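Local coordinates for nucleoprotein (Sendai virus, PDB 6M7D) that packages the viral RNA genome into a helical nucleocapsid, six nucleotides to each subunit, shielding it from nucleases and presenting it as template for transcription and replication, at residues P330-Q343 and Y356-K370. Residues are numbered along the deposited sequence; the frame is centred on the assembly and turned at random.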
loop_
_atom_site.group_PDB
_atom_site.type_symbol
_atom_site.label_atom_id
_atom_site.label_comp_id
_atom_site.label_asym_id
_atom_site.label_seq_id
_atom_site.Cartn_x
_atom_site.Cartn_y
_atom_site.Cartn_z
ATOM N N PRO A 330 14.206 -1.857 -19.875
ATOM C CA PRO A 330 13.139 -1.205 -20.646
ATOM C C PRO A 330 12.620 -2.021 -21.813
ATOM O O PRO A 330 11.445 -1.888 -22.158
ATOM C CB PRO A 330 13.799 0.095 -21.125
ATOM C CG PRO A 330 15.119 0.142 -20.484
ATOM C CD PRO A 330 15.506 -1.232 -20.143
ATOM N N ALA A 331 13.444 -2.851 -22.446
ATOM C CA ALA A 331 12.954 -3.637 -23.570
ATOM C C ALA A 331 12.056 -4.766 -23.091
ATOM O O ALA A 331 10.983 -5.003 -23.655
ATOM C CB ALA A 331 14.120 -4.184 -24.387
ATOM N N LEU A 332 12.480 -5.475 -22.048
ATOM C CA LEU A 332 11.635 -6.506 -21.465
ATOM C C LEU A 332 10.381 -5.905 -20.862
ATOM O O LEU A 332 9.302 -6.491 -20.949
ATOM C CB LEU A 332 12.414 -7.291 -20.418
ATOM C CG LEU A 332 11.738 -8.525 -19.837
ATOM C CD1 LEU A 332 11.380 -9.512 -20.925
ATOM C CD2 LEU A 332 12.635 -9.146 -18.816
ATOM N N TRP A 333 10.498 -4.719 -20.271
ATOM C CA TRP A 333 9.325 -4.057 -19.722
ATOM C C TRP A 333 8.354 -3.640 -20.815
ATOM O O TRP A 333 7.146 -3.782 -20.651
ATOM C CB TRP A 333 9.734 -2.847 -18.894
ATOM C CG TRP A 333 8.566 -2.040 -18.441
ATOM C CD1 TRP A 333 7.741 -2.319 -17.407
ATOM C CD2 TRP A 333 8.080 -0.833 -19.025
ATOM N NE1 TRP A 333 6.777 -1.360 -17.296
ATOM C CE2 TRP A 333 6.966 -0.431 -18.280
ATOM C CE3 TRP A 333 8.486 -0.047 -20.104
ATOM C CZ2 TRP A 333 6.248 0.716 -18.577
ATOM C CZ3 TRP A 333 7.777 1.088 -20.392
ATOM C CH2 TRP A 333 6.668 1.460 -19.635
ATOM N N SER A 334 8.857 -3.107 -21.926
ATOM C CA SER A 334 7.983 -2.689 -23.017
ATOM C C SER A 334 7.314 -3.883 -23.665
ATOM O O SER A 334 6.126 -3.836 -24.004
ATOM C CB SER A 334 8.780 -1.905 -24.049
ATOM O OG SER A 334 9.660 -1.001 -23.426
ATOM N N TYR A 335 8.063 -4.964 -23.839
ATOM C CA TYR A 335 7.481 -6.197 -24.331
ATOM C C TYR A 335 6.363 -6.669 -23.418
ATOM O O TYR A 335 5.248 -6.948 -23.871
ATOM C CB TYR A 335 8.570 -7.252 -24.457
ATOM C CG TYR A 335 8.040 -8.627 -24.685
ATOM C CD1 TYR A 335 7.540 -8.997 -25.916
ATOM C CD2 TYR A 335 8.020 -9.555 -23.661
ATOM C CE1 TYR A 335 7.041 -10.239 -26.117
ATOM C CE2 TYR A 335 7.527 -10.804 -23.858
ATOM C CZ TYR A 335 7.044 -11.148 -25.086
ATOM O OH TYR A 335 6.555 -12.412 -25.276
ATOM N N ALA A 336 6.648 -6.759 -22.120
ATOM C CA ALA A 336 5.656 -7.195 -21.154
ATOM C C ALA A 336 4.472 -6.249 -21.090
ATOM O O ALA A 336 3.356 -6.683 -20.827
ATOM C CB ALA A 336 6.305 -7.324 -19.784
ATOM N N MET A 337 4.687 -4.962 -21.337
ATOM C CA MET A 337 3.589 -4.007 -21.316
ATOM C C MET A 337 2.681 -4.193 -22.515
ATOM O O MET A 337 1.463 -4.050 -22.400
ATOM C CB MET A 337 4.126 -2.580 -21.274
ATOM C CG MET A 337 4.491 -2.083 -19.899
ATOM S SD MET A 337 3.356 -2.572 -18.597
ATOM C CE MET A 337 4.313 -3.814 -17.742
ATOM N N GLY A 338 3.254 -4.514 -23.674
ATOM C CA GLY A 338 2.426 -4.866 -24.812
ATOM C C GLY A 338 1.628 -6.129 -24.569
ATOM O O GLY A 338 0.418 -6.184 -24.826
ATOM N N VAL A 339 2.296 -7.161 -24.058
ATOM C CA VAL A 339 1.600 -8.398 -23.721
ATOM C C VAL A 339 0.494 -8.125 -22.714
ATOM O O VAL A 339 -0.592 -8.695 -22.799
ATOM C CB VAL A 339 2.586 -9.454 -23.194
ATOM C CG1 VAL A 339 1.854 -10.738 -22.898
ATOM C CG2 VAL A 339 3.687 -9.706 -24.185
ATOM N N ALA A 340 0.743 -7.220 -21.771
ATOM C CA ALA A 340 -0.203 -6.963 -20.699
ATOM C C ALA A 340 -1.394 -6.159 -21.182
ATOM O O ALA A 340 -2.514 -6.364 -20.707
ATOM C CB ALA A 340 0.498 -6.232 -19.561
ATOM N N VAL A 341 -1.182 -5.214 -22.096
ATOM C CA VAL A 341 -2.320 -4.446 -22.570
ATOM C C VAL A 341 -3.169 -5.272 -23.510
ATOM O O VAL A 341 -4.367 -5.012 -23.645
ATOM C CB VAL A 341 -1.893 -3.124 -23.232
ATOM C CG1 VAL A 341 -1.191 -2.253 -22.233
ATOM C CG2 VAL A 341 -1.027 -3.373 -24.433
ATOM N N VAL A 342 -2.593 -6.280 -24.161
ATOM C CA VAL A 342 -3.445 -7.171 -24.937
ATOM C C VAL A 342 -4.157 -8.169 -24.031
ATOM O O VAL A 342 -5.364 -8.384 -24.156
ATOM C CB VAL A 342 -2.631 -7.879 -26.031
ATOM C CG1 VAL A 342 -3.399 -9.068 -26.565
ATOM C CG2 VAL A 342 -2.319 -6.921 -27.134
ATOM N N GLN A 343 -3.434 -8.780 -23.101
ATOM C CA GLN A 343 -3.963 -9.865 -22.288
ATOM C C GLN A 343 -4.734 -9.395 -21.067
ATOM O O GLN A 343 -5.491 -10.181 -20.493
ATOM C CB GLN A 343 -2.826 -10.781 -21.837
ATOM C CG GLN A 343 -2.142 -11.482 -22.975
ATOM C CD GLN A 343 -1.218 -12.577 -22.519
ATOM O OE1 GLN A 343 -0.962 -12.730 -21.334
ATOM N NE2 GLN A 343 -0.713 -13.354 -23.462
ATOM N N TYR A 356 11.282 5.650 -21.910
ATOM C CA TYR A 356 12.046 4.448 -22.186
ATOM C C TYR A 356 11.207 3.328 -22.762
ATOM O O TYR A 356 11.717 2.218 -22.929
ATOM C CB TYR A 356 12.753 3.961 -20.922
ATOM C CG TYR A 356 11.901 3.913 -19.684
ATOM C CD1 TYR A 356 11.868 4.976 -18.809
ATOM C CD2 TYR A 356 11.145 2.792 -19.376
ATOM C CE1 TYR A 356 11.106 4.935 -17.677
ATOM C CE2 TYR A 356 10.379 2.742 -18.246
ATOM C CZ TYR A 356 10.368 3.817 -17.398
ATOM O OH TYR A 356 9.613 3.785 -16.257
ATOM N N LEU A 357 9.943 3.580 -23.074
ATOM C CA LEU A 357 9.127 2.557 -23.707
ATOM C C LEU A 357 9.686 2.268 -25.088
ATOM O O LEU A 357 9.575 3.093 -25.998
ATOM C CB LEU A 357 7.670 2.989 -23.799
ATOM C CG LEU A 357 6.809 1.957 -24.529
ATOM C CD1 LEU A 357 6.375 0.847 -23.602
ATOM C CD2 LEU A 357 5.622 2.609 -25.154
ATOM N N ASP A 358 10.306 1.106 -25.238
ATOM C CA ASP A 358 10.762 0.632 -26.535
ATOM C C ASP A 358 9.524 0.329 -27.358
ATOM O O ASP A 358 8.853 -0.679 -27.144
ATOM C CB ASP A 358 11.646 -0.598 -26.363
ATOM C CG ASP A 358 12.392 -0.966 -27.621
ATOM O OD1 ASP A 358 12.131 -0.355 -28.676
ATOM O OD2 ASP A 358 13.252 -1.867 -27.555
ATOM N N MET A 359 9.198 1.219 -28.290
ATOM C CA MET A 359 7.958 1.076 -29.035
ATOM C C MET A 359 7.941 -0.195 -29.867
ATOM O O MET A 359 6.876 -0.779 -30.079
ATOM C CB MET A 359 7.738 2.291 -29.925
ATOM C CG MET A 359 6.298 2.473 -30.322
ATOM S SD MET A 359 5.243 2.775 -28.897
ATOM C CE MET A 359 3.660 2.304 -29.574
ATOM N N GLU A 360 9.098 -0.648 -30.337
ATOM C CA GLU A 360 9.111 -1.875 -31.119
ATOM C C GLU A 360 8.927 -3.091 -30.227
ATOM O O GLU A 360 8.262 -4.050 -30.616
ATOM C CB GLU A 360 10.401 -1.983 -31.928
ATOM C CG GLU A 360 10.570 -0.919 -33.009
ATOM C CD GLU A 360 9.260 -0.306 -33.502
ATOM O OE1 GLU A 360 8.379 -1.049 -33.987
ATOM O OE2 GLU A 360 9.117 0.935 -33.414
ATOM N N MET A 361 9.473 -3.060 -29.014
ATOM C CA MET A 361 9.219 -4.145 -28.075
ATOM C C MET A 361 7.785 -4.109 -27.570
ATOM O O MET A 361 7.168 -5.152 -27.365
ATOM C CB MET A 361 10.208 -4.079 -26.918
ATOM C CG MET A 361 11.568 -4.627 -27.261
ATOM S SD MET A 361 11.505 -6.276 -27.953
ATOM C CE MET A 361 12.021 -5.952 -29.632
ATOM N N PHE A 362 7.236 -2.912 -27.392
ATOM C CA PHE A 362 5.835 -2.768 -27.021
ATOM C C PHE A 362 4.921 -3.368 -28.080
ATOM O O PHE A 362 4.049 -4.196 -27.782
ATOM C CB PHE A 362 5.534 -1.287 -26.811
ATOM C CG PHE A 362 4.168 -1.009 -26.283
ATOM C CD1 PHE A 362 3.772 -1.495 -25.058
ATOM C CD2 PHE A 362 3.285 -0.238 -27.004
ATOM C CE1 PHE A 362 2.523 -1.231 -24.573
ATOM C CE2 PHE A 362 2.038 0.025 -26.515
ATOM C CZ PHE A 362 1.657 -0.475 -25.299
ATOM N N LEU A 363 5.119 -2.964 -29.335
ATOM C CA LEU A 363 4.301 -3.475 -30.421
ATOM C C LEU A 363 4.550 -4.950 -30.666
ATOM O O LEU A 363 3.630 -5.667 -31.062
ATOM C CB LEU A 363 4.562 -2.672 -31.688
ATOM C CG LEU A 363 4.118 -1.219 -31.615
ATOM C CD1 LEU A 363 4.303 -0.561 -32.948
ATOM C CD2 LEU A 363 2.689 -1.132 -31.158
ATOM N N LEU A 364 5.764 -5.431 -30.410
ATOM C CA LEU A 364 6.035 -6.852 -30.532
ATOM C C LEU A 364 5.310 -7.648 -29.465
ATOM O O LEU A 364 4.814 -8.746 -29.735
ATOM C CB LEU A 364 7.531 -7.106 -30.446
ATOM C CG LEU A 364 7.869 -8.584 -30.507
ATOM C CD1 LEU A 364 7.665 -9.097 -31.916
ATOM C CD2 LEU A 364 9.267 -8.812 -30.036
ATOM N N GLY A 365 5.268 -7.133 -28.240
ATOM C CA GLY A 365 4.486 -7.785 -27.212
ATOM C C GLY A 365 3.021 -7.848 -27.576
ATOM O O GLY A 365 2.369 -8.875 -27.388
ATOM N N GLN A 366 2.488 -6.754 -28.111
ATOM C CA GLN A 366 1.100 -6.763 -28.561
ATOM C C GLN A 366 0.890 -7.747 -29.699
ATOM O O GLN A 366 -0.163 -8.380 -29.794
ATOM C CB GLN A 366 0.678 -5.374 -28.998
ATOM C CG GLN A 366 0.614 -4.387 -27.896
ATOM C CD GLN A 366 0.267 -3.041 -28.402
ATOM O OE1 GLN A 366 0.504 -2.719 -29.554
ATOM N NE2 GLN A 366 -0.325 -2.241 -27.547
ATOM N N ALA A 367 1.879 -7.881 -30.580
ATOM C CA ALA A 367 1.744 -8.755 -31.735
ATOM C C ALA A 367 1.770 -10.220 -31.329
ATOM O O ALA A 367 0.945 -11.013 -31.788
ATOM C CB ALA A 367 2.852 -8.455 -32.739
ATOM N N VAL A 368 2.726 -10.608 -30.484
ATOM C CA VAL A 368 2.777 -11.995 -30.047
ATOM C C VAL A 368 1.634 -12.316 -29.101
ATOM O O VAL A 368 1.213 -13.471 -29.018
ATOM C CB VAL A 368 4.134 -12.336 -29.398
ATOM C CG1 VAL A 368 5.260 -11.888 -30.282
ATOM C CG2 VAL A 368 4.260 -11.717 -28.030
ATOM N N ALA A 369 1.106 -11.323 -28.389
ATOM C CA ALA A 369 -0.018 -11.575 -27.506
ATOM C C ALA A 369 -1.320 -11.712 -28.276
ATOM O O ALA A 369 -2.258 -12.352 -27.795
ATOM C CB ALA A 369 -0.122 -10.462 -26.469
ATOM N N LYS A 370 -1.390 -11.135 -29.467
ATOM C CA LYS A 370 -2.594 -11.114 -30.277
ATOM C C LYS A 370 -2.625 -12.229 -31.307
ATOM O O LYS A 370 -3.649 -12.420 -31.961
ATOM C CB LYS A 370 -2.698 -9.773 -31.001
ATOM C CG LYS A 370 -3.499 -8.730 -30.289
ATOM C CD LYS A 370 -3.950 -7.666 -31.254
ATOM C CE LYS A 370 -2.924 -6.563 -31.381
ATOM N NZ LYS A 370 -3.258 -5.407 -30.511
#
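Gly338 and Gly365 meet where helices 330-343 and 359-370 come together, their CA atoms 4.3 Å apart. Over these short segments the axes close to 6.4 Å and run in the same general sense, at a crossing angle of -38°, with glycine on both sides of the crossing. Neither glycine has a side chain to stand between the backbones, which fits the short axis distance. Four CA-H...O contacts accompany it: Phe362 CA to Ser334 O and Tyr335 CA to Met361 O, both 3.2 Å, and Gly365 CA to Tyr335 O and Gly338 CA to Phe362 O, both 3.5 Å.

Apolar packing flanks the crossing. A chi1 of -174° sets CG of Phe362 anti to its own N and carries the ring, as a knob, in among Ser334, Met337, Gly338 and Val341; Ser334 O lies in the ring plane at its edge. Val368 CG2 touches Tyr335 CE1 and OH, while Ala369 CB abuts Val342 CG1.

One hydrogen bond joins the segments: Asp358 N donates to Ser334 OG (2.9 Å), just where helix 359-370 begins with Asp358 as its N-cap. Beside it, Tyr356 CE2 rests over one face of Trp333, 3.8 Å from CZ3, with the ring planes inclined at 56°; Met337 CG lies over the opposite indole face.

Tyr356 binds RNA, packs on a phosphate, and its OH is hydrogen-bonded to Arg354 NH1, from another RNA-binding residue. Trp333 NE1 is bonded to Ser268. The Ser334 bond to Asp358 N and the contact with Trp333 thus hold the start of segment 356-370, and with it the RNA-binding Tyr356, against helix 330-343; further along, the two helices meet largely through backbone and apolar side chains.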